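Local coordinates for Peptide/nickel transport system substrate-binding protein (Listeria monocytogenes serotype 1/2a, PDB 5KZT), which binds peptides and probably delivers them to a membrane transporter for uptake, at residues P168-F173 with N187-G192; K244-V249 with L502-I507; S270-I275 with L321-F326; K276-R281 with Q414-D419. All blocks are in the same frame, centred on the assembly; numbering follows the deposited sequence.

Followed from the N terminus, the chain first closes a short loop at contact 1, where the start of helix 171-177 meets the segment leading to strand 194-197. Contact 2 closes a far longer loop, pairing strand 247-250 with strand 491-503, and contacts 3 and 4 both fall within it. These two cross: their first segments adjoin on strand 264-277, and the partner of contact 3, 321-326, precedes that of contact 4, 414-419. Contacts 2, 3 and 4 all reach one mixed sheet, in which strands 264-277 and 491-503 are neighbours. Contact 1 stands apart, its centre about 34 Å from that of contact 3.

Contact 1 of 4, residues P168-F173 with N187-G192; sequences PLNEKF and NMLFNG
F173 and L189 bring their CA atoms to 7.6 Å, the shorter of the two close CA approaches between segments that share no direct hydrogen bond, where the first turn of helix 171-177 faces an irregular segment leading to strand 194-197. The motif on the helix side is an N-cap: N170 precedes the helix, and its OD1 accepts from F173 N at 2.9 Å, with the donor tilted from the carbonyl plane. A cap of this kind satisfies an amide that has no helical carbonyl ahead of it. It also sets the amide of N170 beside L189, whose CD1 lies 3.7 Å from N170 CB.

The main apolar contact is a CH-pi interaction. F173 carries its CG anti to the backbone N (chi1 -177°), which swings the ring across to the other segment, and L189 CG sits over the ring centre, 3.6 Å from the centroid and only 13° off the normal. L189 CD1 touches both F173 CB and N170 CB. At its edge the same ring meets backbone, with CE2 3.5 Å from N187 O.

Farther along, P168 CG rests against N191 ND2. N191 OD1 also accepts from E47 N, tying this segment to the chain just after helix 36-45, while one water donates both to N191 OD1 and, at 2.8 Å, to P168 O.

Contact 2 of 4, residues K244-V249 with L502-I507; sequences KVDRTV and LQKDYI
R247 runs alongside Q503, the two side chains pointing the same way from one face of their sheet. With CG anti to the backbone N (chi1 -171°), the arginine chain extends from CB, which lies 4.3 Å from I507 CD1, out to NE. Its CG passes L502 O, and CD comes within 4.0 Å of Q503 CG. At NE it makes a direct bond to Q503, giving its N-H to OE1 at 2.8 Å; the oxygen lies near the guanidinium plane, although the two flat groups are turned 48° apart. At the tip, NH2 donates to a water that donates to Q503 OE1, so this oxygen is gripped twice. NH2 also bonds to Y519 OH, and Y501 supplies a cation-pi partner.

Strands 247-250 and 491-503 pair antiparallel within the mixed sheet of this peptide-binding fold. R247 and Q503 form a non-hydrogen-bonded pair, and T248 and L502 the adjoining hydrogen-bonded one, T248 N reaching L502 O at 3.0 Å and L502 N returning a bond to T248 O. K504 N continues the pairing to D246 O at 2.9 Å before a type I turn, K504 to I507, brings Y506 back to D246.

Y506 OH donates to D246 OD1 across a very short 2.4 Å, its exact length doubtful; the oxygen lies at the ring edge, the carboxylate standing 77° from the ring plane. D246 OD2 accepts from N18 N of strand 16-21.

Contact 3 of 4, residues S270-I275 with L321-F326; sequences SSTFYI and LVPEGF
T272, reaching across from strand 264-277, sets its hydroxyl against both the backbone of L321 and the ring of P323. The side chains of the beta strand alternate: S270, T272 and Y274 turn toward the loop 321-326, whereas S271 and F273 turn away from it, to the side where the bound peptide lies. There S271 OG hydrogen-bonds to an acidic side chain of the peptide, and F273 packs on an acidic side chain, so a single strand joins the ligand site to the loop behind it.

T272 is the polar centre of the contact. With OG1 anti to its own carbonyl carbon (chi1 -59°), the hydroxyl donates to L321 O at 2.7 Å, approaching from above the carbonyl plane. CG2 also touches this oxygen, at 3.5 Å. Obliquely across the threonine, the P323 ring brings its CD within 3.7 Å of OG1, while its CG presses against S270 O at 3.2 Å. That backbone oxygen is buried here and has no polar partner in the model.

Apolar contacts lie to both sides of this centre. L321 CD1 meets Y274 CD1 at 4.2 Å as the leucine and tyrosine side chains cross. Toward the type II turn from P323 to F326, F326 CD1 approaches S270 CB at 3.9 Å. F435 of helix 433-436 touches T272, L321, P323 and F326 alike. A water links S270 and E324, donating to E324 O and lying 2.7 Å from S270 OG.

Contact 4 of 4, residues K276-R281 with Q414-D419; sequences KFNQKR and QNQDYD
N278 uses its side-chain amide to bind both the backbone and a side chain of residues 414-419, a segment that forms no strand. Its backbone N donates to D419 O at 2.9 Å, and ND2 gives a nearly straight bond to Y418 O at 2.9 Å. OD1 accepts from Q416 NE2 and also from K280 N, the latter forming an Asx turn; the ND2 and OD1 bonds together restrict the amide's rotation. CB lies over the Y418 ring as a CH-pi contact, 3.8 Å from the centroid and 21° off the normal.

Q416, just past helix 406-414, has positive phi in a Schellman motif, and its NE2 also bonds S449 OG. Beyond it, R281 extends with CG anti to the backbone N (chi1 177°), laying the guanidinium face over Y418 N. NH1 reaches D419 OD1 at 2.9 Å in the guanidinium plane, while NH2 makes a longer salt bridge to D417 OD1 at 3.3 Å. Both carboxylates are met from above their planes. Since E370 also pairs with NH1, one arginine faces three acidic groups, a setting that would probably stabilise its positive charge and help neutralise theirs where the chain enters strand 420-425.

Contact 1 of 4, residues P168-F173 with N187-G192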
# COMPACT_ATOMS: atom_id res chain seq x y z
N PRO A 168 0.67 -18.21 -4.19
CA PRO A 168 -0.13 -19.42 -4.08
C PRO A 168 -0.77 -19.59 -2.70
O PRO A 168 -0.33 -18.97 -1.72
CB PRO A 168 0.87 -20.53 -4.35
CG PRO A 168 2.16 -19.99 -3.83
CD PRO A 168 2.11 -18.50 -4.05
N LEU A 169 -1.85 -20.37 -2.66
CA LEU A 169 -2.52 -20.77 -1.42
C LEU A 169 -2.82 -22.26 -1.48
O LEU A 169 -3.09 -22.81 -2.54
CB LEU A 169 -3.81 -19.97 -1.22
CG LEU A 169 -3.60 -18.49 -0.89
CD1 LEU A 169 -4.93 -17.75 -1.00
CD2 LEU A 169 -2.98 -18.32 0.49
N ASN A 170 -2.76 -22.89 -0.31
CA ASN A 170 -3.08 -24.28 -0.14
C ASN A 170 -4.59 -24.46 0.01
O ASN A 170 -5.13 -24.23 1.08
CB ASN A 170 -2.34 -24.81 1.09
CG ASN A 170 -2.52 -26.30 1.29
OD1 ASN A 170 -3.62 -26.81 1.52
ND2 ASN A 170 -1.41 -27.01 1.21
N GLU A 171 -5.27 -24.91 -1.05
CA GLU A 171 -6.74 -24.97 -1.07
C GLU A 171 -7.30 -25.80 0.08
O GLU A 171 -8.29 -25.41 0.71
CB GLU A 171 -7.26 -25.52 -2.39
CG GLU A 171 -8.78 -25.67 -2.45
CD GLU A 171 -9.30 -25.99 -3.83
OE1 GLU A 171 -8.51 -26.17 -4.76
OE2 GLU A 171 -10.52 -26.08 -3.97
N LYS A 172 -6.67 -26.94 0.34
CA LYS A 172 -7.14 -27.82 1.40
C LYS A 172 -7.13 -27.12 2.76
O LYS A 172 -8.09 -27.19 3.53
CB LYS A 172 -6.28 -29.08 1.44
CG LYS A 172 -6.88 -30.20 2.27
CD LYS A 172 -6.25 -31.57 1.94
CE LYS A 172 -4.78 -31.63 2.34
NZ LYS A 172 -4.38 -32.98 2.85
N PHE A 173 -6.05 -26.44 3.05
CA PHE A 173 -5.92 -25.73 4.31
C PHE A 173 -6.89 -24.54 4.42
O PHE A 173 -7.54 -24.37 5.46
CB PHE A 173 -4.49 -25.25 4.48
CG PHE A 173 -4.24 -24.57 5.80
CD1 PHE A 173 -3.87 -25.30 6.91
CD2 PHE A 173 -4.37 -23.19 5.91
CE1 PHE A 173 -3.62 -24.67 8.13
CE2 PHE A 173 -4.13 -22.54 7.12
CZ PHE A 173 -3.75 -23.29 8.24
N ASN A 187 -3.99 -20.08 11.98
CA ASN A 187 -4.84 -20.27 10.80
C ASN A 187 -4.22 -19.78 9.48
O ASN A 187 -4.93 -19.43 8.55
CB ASN A 187 -6.20 -19.62 11.05
CG ASN A 187 -7.01 -20.38 12.08
OD1 ASN A 187 -6.46 -20.94 13.03
ND2 ASN A 187 -8.31 -20.44 11.88
N MET A 188 -2.89 -19.80 9.43
CA MET A 188 -2.13 -19.52 8.23
C MET A 188 -1.16 -20.67 7.95
O MET A 188 -0.73 -21.37 8.88
CB MET A 188 -1.30 -18.25 8.43
CG MET A 188 -2.09 -17.00 8.78
SD MET A 188 -1.02 -15.62 9.28
CE MET A 188 -0.27 -15.31 7.68
N LEU A 189 -0.85 -20.87 6.67
CA LEU A 189 0.26 -21.72 6.22
C LEU A 189 1.33 -20.90 5.50
O LEU A 189 1.03 -19.92 4.82
CB LEU A 189 -0.22 -22.80 5.24
CG LEU A 189 -0.71 -24.17 5.67
CD1 LEU A 189 -0.82 -25.07 4.44
CD2 LEU A 189 0.16 -24.81 6.75
N PHE A 190 2.57 -21.34 5.63
CA PHE A 190 3.73 -20.55 5.22
C PHE A 190 4.55 -21.28 4.16
O PHE A 190 4.73 -22.50 4.23
CB PHE A 190 4.59 -20.24 6.46
CG PHE A 190 3.77 -19.80 7.64
CD1 PHE A 190 3.02 -18.62 7.58
CD2 PHE A 190 3.68 -20.59 8.79
CE1 PHE A 190 2.23 -18.21 8.67
CE2 PHE A 190 2.90 -20.20 9.87
CZ PHE A 190 2.17 -19.02 9.82
N ASN A 191 5.00 -20.54 3.16
CA ASN A 191 5.94 -21.07 2.17
C ASN A 191 7.09 -20.10 1.93
O ASN A 191 7.81 -20.24 0.95
CB ASN A 191 5.24 -21.43 0.85
CG ASN A 191 4.87 -20.22 0.00
OD1 ASN A 191 4.44 -19.20 0.53
ND2 ASN A 191 5.03 -20.33 -1.31
N GLY A 192 7.29 -19.16 2.85
CA GLY A 192 8.31 -18.14 2.71
C GLY A 192 9.44 -18.35 3.72
O GLY A 192 9.47 -19.37 4.40
O HOH W 1 2.08 -18.10 -0.63

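Contact 2 of 4, residues K244-V249 with L502-I507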
# COMPACT_ATOMS: atom_id res chain seq x y z
N LYS A 244 15.89 -2.69 23.75
CA LYS A 244 14.73 -3.57 23.59
C LYS A 244 14.22 -3.60 22.17
O LYS A 244 13.50 -4.53 21.79
CB LYS A 244 13.60 -3.15 24.53
CG LYS A 244 13.97 -3.09 26.00
CD LYS A 244 14.19 -4.47 26.57
CE LYS A 244 14.53 -4.38 28.04
NZ LYS A 244 14.85 -5.75 28.53
N VAL A 245 14.53 -2.57 21.39
CA VAL A 245 14.29 -2.60 19.94
C VAL A 245 15.54 -2.12 19.24
O VAL A 245 16.32 -1.38 19.81
CB VAL A 245 13.07 -1.77 19.50
CG1 VAL A 245 11.81 -2.26 20.20
CG2 VAL A 245 13.26 -0.27 19.72
N ASP A 246 15.69 -2.55 17.99
CA ASP A 246 16.88 -2.27 17.19
C ASP A 246 16.69 -1.18 16.13
O ASP A 246 17.66 -0.77 15.50
CB ASP A 246 17.34 -3.56 16.52
CG ASP A 246 17.67 -4.63 17.52
OD1 ASP A 246 18.41 -4.35 18.48
OD2 ASP A 246 17.17 -5.77 17.37
N ARG A 247 15.45 -0.75 15.95
CA ARG A 247 15.08 0.24 14.95
C ARG A 247 13.78 0.88 15.42
O ARG A 247 12.86 0.17 15.85
CB ARG A 247 14.92 -0.45 13.61
CG ARG A 247 14.75 0.45 12.42
CD ARG A 247 14.90 -0.36 11.15
NE ARG A 247 15.02 0.44 9.93
CZ ARG A 247 14.07 0.63 9.04
NH1 ARG A 247 12.84 0.13 9.22
NH2 ARG A 247 14.34 1.35 7.96
N THR A 248 13.70 2.20 15.40
CA THR A 248 12.51 2.90 15.88
C THR A 248 12.18 4.13 15.04
O THR A 248 13.05 4.92 14.70
CB THR A 248 12.66 3.24 17.38
OG1 THR A 248 11.41 3.73 17.90
CG2 THR A 248 13.75 4.27 17.62
N VAL A 249 10.90 4.33 14.77
CA VAL A 249 10.45 5.45 13.96
C VAL A 249 10.48 6.73 14.78
O VAL A 249 10.08 6.73 15.94
CB VAL A 249 8.99 5.26 13.50
CG1 VAL A 249 8.55 6.47 12.64
CG2 VAL A 249 8.80 3.98 12.74
N LEU A 502 15.89 5.86 14.09
CA LEU A 502 17.19 5.45 14.58
C LEU A 502 17.30 3.97 14.27
O LEU A 502 16.32 3.24 14.45
CB LEU A 502 17.35 5.68 16.08
CG LEU A 502 17.45 7.11 16.59
CD1 LEU A 502 17.89 7.09 18.05
CD2 LEU A 502 18.42 7.96 15.77
N GLN A 503 18.46 3.55 13.77
CA GLN A 503 18.69 2.17 13.37
C GLN A 503 20.04 1.72 13.87
O GLN A 503 21.04 2.33 13.53
CB GLN A 503 18.67 2.07 11.84
CG GLN A 503 18.79 0.65 11.31
CD GLN A 503 18.67 0.59 9.80
OE1 GLN A 503 17.64 0.93 9.23
NE2 GLN A 503 19.75 0.17 9.13
N LYS A 504 20.09 0.63 14.65
CA LYS A 504 21.37 0.18 15.20
C LYS A 504 22.34 -0.17 14.08
O LYS A 504 21.95 -0.78 13.07
CB LYS A 504 21.23 -1.06 16.08
CG LYS A 504 20.36 -0.87 17.30
CD LYS A 504 21.01 -0.11 18.43
CE LYS A 504 20.01 -0.15 19.58
NZ LYS A 504 20.44 0.69 20.70
N ASP A 505 23.61 0.18 14.27
CA ASP A 505 24.63 -0.09 13.25
C ASP A 505 24.83 -1.58 12.90
O ASP A 505 25.30 -1.89 11.81
CB ASP A 505 25.98 0.58 13.59
CG ASP A 505 26.60 0.10 14.91
OD1 ASP A 505 26.10 -0.84 15.56
OD2 ASP A 505 27.62 0.70 15.30
N TYR A 506 24.48 -2.47 13.82
CA TYR A 506 24.64 -3.91 13.63
C TYR A 506 23.61 -4.61 12.72
O TYR A 506 23.80 -5.77 12.38
CB TYR A 506 24.76 -4.64 14.97
CG TYR A 506 23.68 -4.42 15.99
CD1 TYR A 506 22.40 -4.94 15.82
CD2 TYR A 506 23.95 -3.74 17.18
CE1 TYR A 506 21.42 -4.77 16.80
CE2 TYR A 506 22.98 -3.57 18.16
CZ TYR A 506 21.72 -4.09 17.96
OH TYR A 506 20.75 -3.91 18.92
N ILE A 507 22.55 -3.92 12.32
CA ILE A 507 21.63 -4.46 11.31
C ILE A 507 22.28 -4.33 9.92
O ILE A 507 22.54 -3.22 9.46
CB ILE A 507 20.27 -3.72 11.31
CG1 ILE A 507 19.56 -3.85 12.66
CG2 ILE A 507 19.38 -4.23 10.20
CD1 ILE A 507 18.35 -2.95 12.80
O HOH W 2 16.83 1.99 6.80

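Contact 3 of 4, residues S270-I275 with L321-F326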
# COMPACT_ATOMS: atom_id res chain seq x y z
N SER A 270 8.52 6.60 -1.66
CA SER A 270 7.81 6.88 -2.94
C SER A 270 6.28 6.75 -2.81
O SER A 270 5.60 6.30 -3.74
CB SER A 270 8.32 5.97 -4.08
OG SER A 270 9.69 6.21 -4.35
N SER A 271 5.76 7.19 -1.67
CA SER A 271 4.36 7.09 -1.33
C SER A 271 3.80 8.49 -1.24
O SER A 271 4.53 9.44 -0.91
CB SER A 271 4.20 6.35 -0.01
OG SER A 271 4.68 5.02 -0.17
N THR A 272 2.51 8.63 -1.56
CA THR A 272 1.82 9.91 -1.52
C THR A 272 0.67 9.83 -0.51
O THR A 272 -0.12 8.88 -0.55
CB THR A 272 1.25 10.23 -2.90
OG1 THR A 272 2.33 10.28 -3.84
CG2 THR A 272 0.50 11.58 -2.88
N PHE A 273 0.61 10.82 0.38
CA PHE A 273 -0.48 10.98 1.31
C PHE A 273 -1.38 12.10 0.80
O PHE A 273 -0.89 13.13 0.33
CB PHE A 273 0.04 11.26 2.72
CG PHE A 273 0.28 10.01 3.51
CD1 PHE A 273 1.39 9.23 3.26
CD2 PHE A 273 -0.65 9.57 4.43
CE1 PHE A 273 1.61 8.05 3.96
CE2 PHE A 273 -0.44 8.41 5.15
CZ PHE A 273 0.69 7.64 4.91
N TYR A 274 -2.68 11.85 0.84
CA TYR A 274 -3.63 12.74 0.22
C TYR A 274 -4.90 12.75 1.02
O TYR A 274 -5.21 11.80 1.74
CB TYR A 274 -3.91 12.34 -1.23
CG TYR A 274 -4.27 10.89 -1.44
CD1 TYR A 274 -3.27 9.95 -1.67
CD2 TYR A 274 -5.60 10.44 -1.41
CE1 TYR A 274 -3.56 8.61 -1.87
CE2 TYR A 274 -5.90 9.09 -1.61
CZ TYR A 274 -4.87 8.19 -1.85
OH TYR A 274 -5.11 6.86 -2.04
N ILE A 275 -5.64 13.84 0.85
CA ILE A 275 -6.98 13.97 1.41
C ILE A 275 -7.96 13.29 0.45
O ILE A 275 -8.00 13.64 -0.75
CB ILE A 275 -7.40 15.45 1.56
CG1 ILE A 275 -6.38 16.26 2.37
CG2 ILE A 275 -8.80 15.55 2.18
CD1 ILE A 275 -6.27 15.88 3.82
N LEU A 321 -0.38 13.36 -7.38
CA LEU A 321 -0.66 12.03 -6.86
C LEU A 321 0.54 11.10 -7.05
O LEU A 321 0.92 10.36 -6.13
CB LEU A 321 -1.88 11.43 -7.56
CG LEU A 321 -2.18 9.99 -7.23
CD1 LEU A 321 -2.35 9.80 -5.73
CD2 LEU A 321 -3.40 9.52 -8.02
N VAL A 322 1.11 11.13 -8.25
CA VAL A 322 2.28 10.33 -8.58
C VAL A 322 3.49 11.01 -7.93
O VAL A 322 3.66 12.20 -8.05
CB VAL A 322 2.47 10.18 -10.10
CG1 VAL A 322 3.79 9.49 -10.43
CG2 VAL A 322 1.28 9.43 -10.71
N PRO A 323 4.29 10.24 -7.16
CA PRO A 323 5.42 10.84 -6.46
C PRO A 323 6.58 11.20 -7.41
O PRO A 323 6.76 10.55 -8.43
CB PRO A 323 5.83 9.76 -5.46
CG PRO A 323 5.36 8.50 -6.07
CD PRO A 323 4.08 8.85 -6.75
N GLU A 324 7.32 12.25 -7.06
CA GLU A 324 8.51 12.65 -7.82
C GLU A 324 9.57 11.58 -7.68
O GLU A 324 9.67 10.96 -6.64
CB GLU A 324 9.10 13.94 -7.31
CG GLU A 324 8.22 15.16 -7.42
CD GLU A 324 8.97 16.39 -7.02
OE1 GLU A 324 9.53 17.07 -7.91
OE2 GLU A 324 9.06 16.63 -5.79
N GLY A 325 10.35 11.38 -8.73
CA GLY A 325 11.51 10.50 -8.69
C GLY A 325 11.20 9.02 -8.85
O GLY A 325 12.07 8.20 -8.62
N PHE A 326 9.98 8.68 -9.27
CA PHE A 326 9.52 7.30 -9.28
C PHE A 326 9.34 6.67 -10.67
O PHE A 326 9.73 5.52 -10.90
CB PHE A 326 8.20 7.19 -8.49
CG PHE A 326 7.68 5.78 -8.39
CD1 PHE A 326 8.44 4.81 -7.76
CD2 PHE A 326 6.46 5.41 -8.96
CE1 PHE A 326 7.98 3.48 -7.68
CE2 PHE A 326 6.00 4.11 -8.89
CZ PHE A 326 6.76 3.15 -8.25
O HOH W 3 10.39 8.72 -5.16

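Contact 4 of 4, residues K276-R281 with Q414-D419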
# COMPACT_ATOMS: atom_id res chain seq x y z
N LYS A 276 -8.77 12.37 0.96
CA LYS A 276 -9.92 11.84 0.23
C LYS A 276 -11.22 12.58 0.57
O LYS A 276 -11.54 12.79 1.74
CB LYS A 276 -10.09 10.35 0.54
CG LYS A 276 -8.97 9.48 -0.01
CD LYS A 276 -9.23 8.00 0.20
CE LYS A 276 -10.26 7.46 -0.76
NZ LYS A 276 -10.35 6.00 -0.59
N PHE A 277 -11.98 12.94 -0.45
CA PHE A 277 -13.25 13.64 -0.31
C PHE A 277 -14.39 12.69 -0.63
O PHE A 277 -14.68 12.44 -1.81
CB PHE A 277 -13.30 14.81 -1.29
CG PHE A 277 -12.28 15.88 -1.01
CD1 PHE A 277 -12.34 16.63 0.17
CD2 PHE A 277 -11.28 16.18 -1.93
CE1 PHE A 277 -11.41 17.63 0.43
CE2 PHE A 277 -10.35 17.19 -1.67
CZ PHE A 277 -10.41 17.91 -0.49
N ASN A 278 -15.05 12.14 0.39
CA ASN A 278 -16.19 11.25 0.16
C ASN A 278 -17.40 12.07 -0.25
O ASN A 278 -17.88 12.92 0.51
CB ASN A 278 -16.55 10.41 1.38
CG ASN A 278 -17.60 9.37 1.08
OD1 ASN A 278 -17.86 9.03 -0.08
ND2 ASN A 278 -18.26 8.88 2.13
N GLN A 279 -17.90 11.78 -1.44
CA GLN A 279 -19.04 12.51 -2.00
C GLN A 279 -20.40 11.94 -1.62
O GLN A 279 -21.42 12.60 -1.86
CB GLN A 279 -18.91 12.58 -3.51
CG GLN A 279 -17.58 13.15 -3.95
CD GLN A 279 -17.54 13.53 -5.41
OE1 GLN A 279 -18.58 13.79 -6.03
NE2 GLN A 279 -16.34 13.61 -5.97
N LYS A 280 -20.44 10.74 -1.05
CA LYS A 280 -21.71 10.09 -0.70
C LYS A 280 -21.53 9.17 0.49
O LYS A 280 -20.68 8.29 0.47
CB LYS A 280 -22.24 9.28 -1.88
CG LYS A 280 -23.57 8.61 -1.61
CD LYS A 280 -24.21 8.10 -2.89
CE LYS A 280 -24.81 9.22 -3.72
NZ LYS A 280 -25.82 8.67 -4.67
N ARG A 281 -22.37 9.37 1.50
CA ARG A 281 -22.26 8.63 2.75
C ARG A 281 -23.66 8.17 3.15
O ARG A 281 -24.61 8.97 3.13
CB ARG A 281 -21.65 9.53 3.81
CG ARG A 281 -21.55 8.90 5.17
CD ARG A 281 -20.85 9.81 6.15
NE ARG A 281 -20.58 9.04 7.36
CZ ARG A 281 -19.81 9.43 8.36
NH1 ARG A 281 -19.19 10.60 8.32
NH2 ARG A 281 -19.64 8.62 9.39
N GLN A 414 -13.69 1.52 3.09
CA GLN A 414 -14.41 0.55 2.25
C GLN A 414 -15.93 0.74 2.31
O GLN A 414 -16.61 0.60 1.29
CB GLN A 414 -14.10 -0.91 2.62
CG GLN A 414 -12.69 -1.40 2.31
CD GLN A 414 -12.40 -1.36 0.81
OE1 GLN A 414 -13.16 -1.93 0.01
NE2 GLN A 414 -11.33 -0.64 0.41
N ASN A 415 -16.45 1.06 3.50
CA ASN A 415 -17.88 1.27 3.73
C ASN A 415 -18.40 2.66 3.33
O ASN A 415 -19.60 2.92 3.39
CB ASN A 415 -18.23 1.04 5.22
CG ASN A 415 -18.04 -0.40 5.66
OD1 ASN A 415 -18.04 -1.33 4.86
ND2 ASN A 415 -17.88 -0.59 6.97
N GLN A 416 -17.50 3.56 2.92
CA GLN A 416 -17.83 4.97 2.70
C GLN A 416 -18.47 5.66 3.90
O GLN A 416 -19.29 6.57 3.76
CB GLN A 416 -18.66 5.15 1.42
CG GLN A 416 -17.76 5.26 0.22
CD GLN A 416 -18.49 5.37 -1.07
OE1 GLN A 416 -18.70 4.38 -1.75
NE2 GLN A 416 -18.86 6.59 -1.45
N ASP A 417 -18.04 5.26 5.09
CA ASP A 417 -18.59 5.78 6.31
C ASP A 417 -17.59 6.79 6.86
O ASP A 417 -16.97 6.58 7.89
CB ASP A 417 -18.85 4.60 7.27
CG ASP A 417 -19.79 4.94 8.38
OD1 ASP A 417 -20.74 5.76 8.20
OD2 ASP A 417 -19.61 4.36 9.48
N TYR A 418 -17.44 7.89 6.14
CA TYR A 418 -16.51 8.96 6.49
C TYR A 418 -16.88 10.19 5.64
O TYR A 418 -17.64 10.07 4.67
CB TYR A 418 -15.04 8.52 6.27
CG TYR A 418 -14.59 8.46 4.83
CD1 TYR A 418 -14.91 7.36 4.04
CD2 TYR A 418 -13.84 9.49 4.25
CE1 TYR A 418 -14.55 7.29 2.69
CE2 TYR A 418 -13.42 9.41 2.92
CZ TYR A 418 -13.78 8.30 2.15
OH TYR A 418 -13.42 8.21 0.83
N ASP A 419 -16.41 11.37 6.02
CA ASP A 419 -16.64 12.58 5.23
C ASP A 419 -15.41 12.89 4.38
O ASP A 419 -15.47 12.99 3.15
CB ASP A 419 -16.94 13.78 6.13
CG ASP A 419 -18.21 13.63 6.91
OD1 ASP A 419 -19.11 12.84 6.53
OD2 ASP A 419 -18.33 14.36 7.91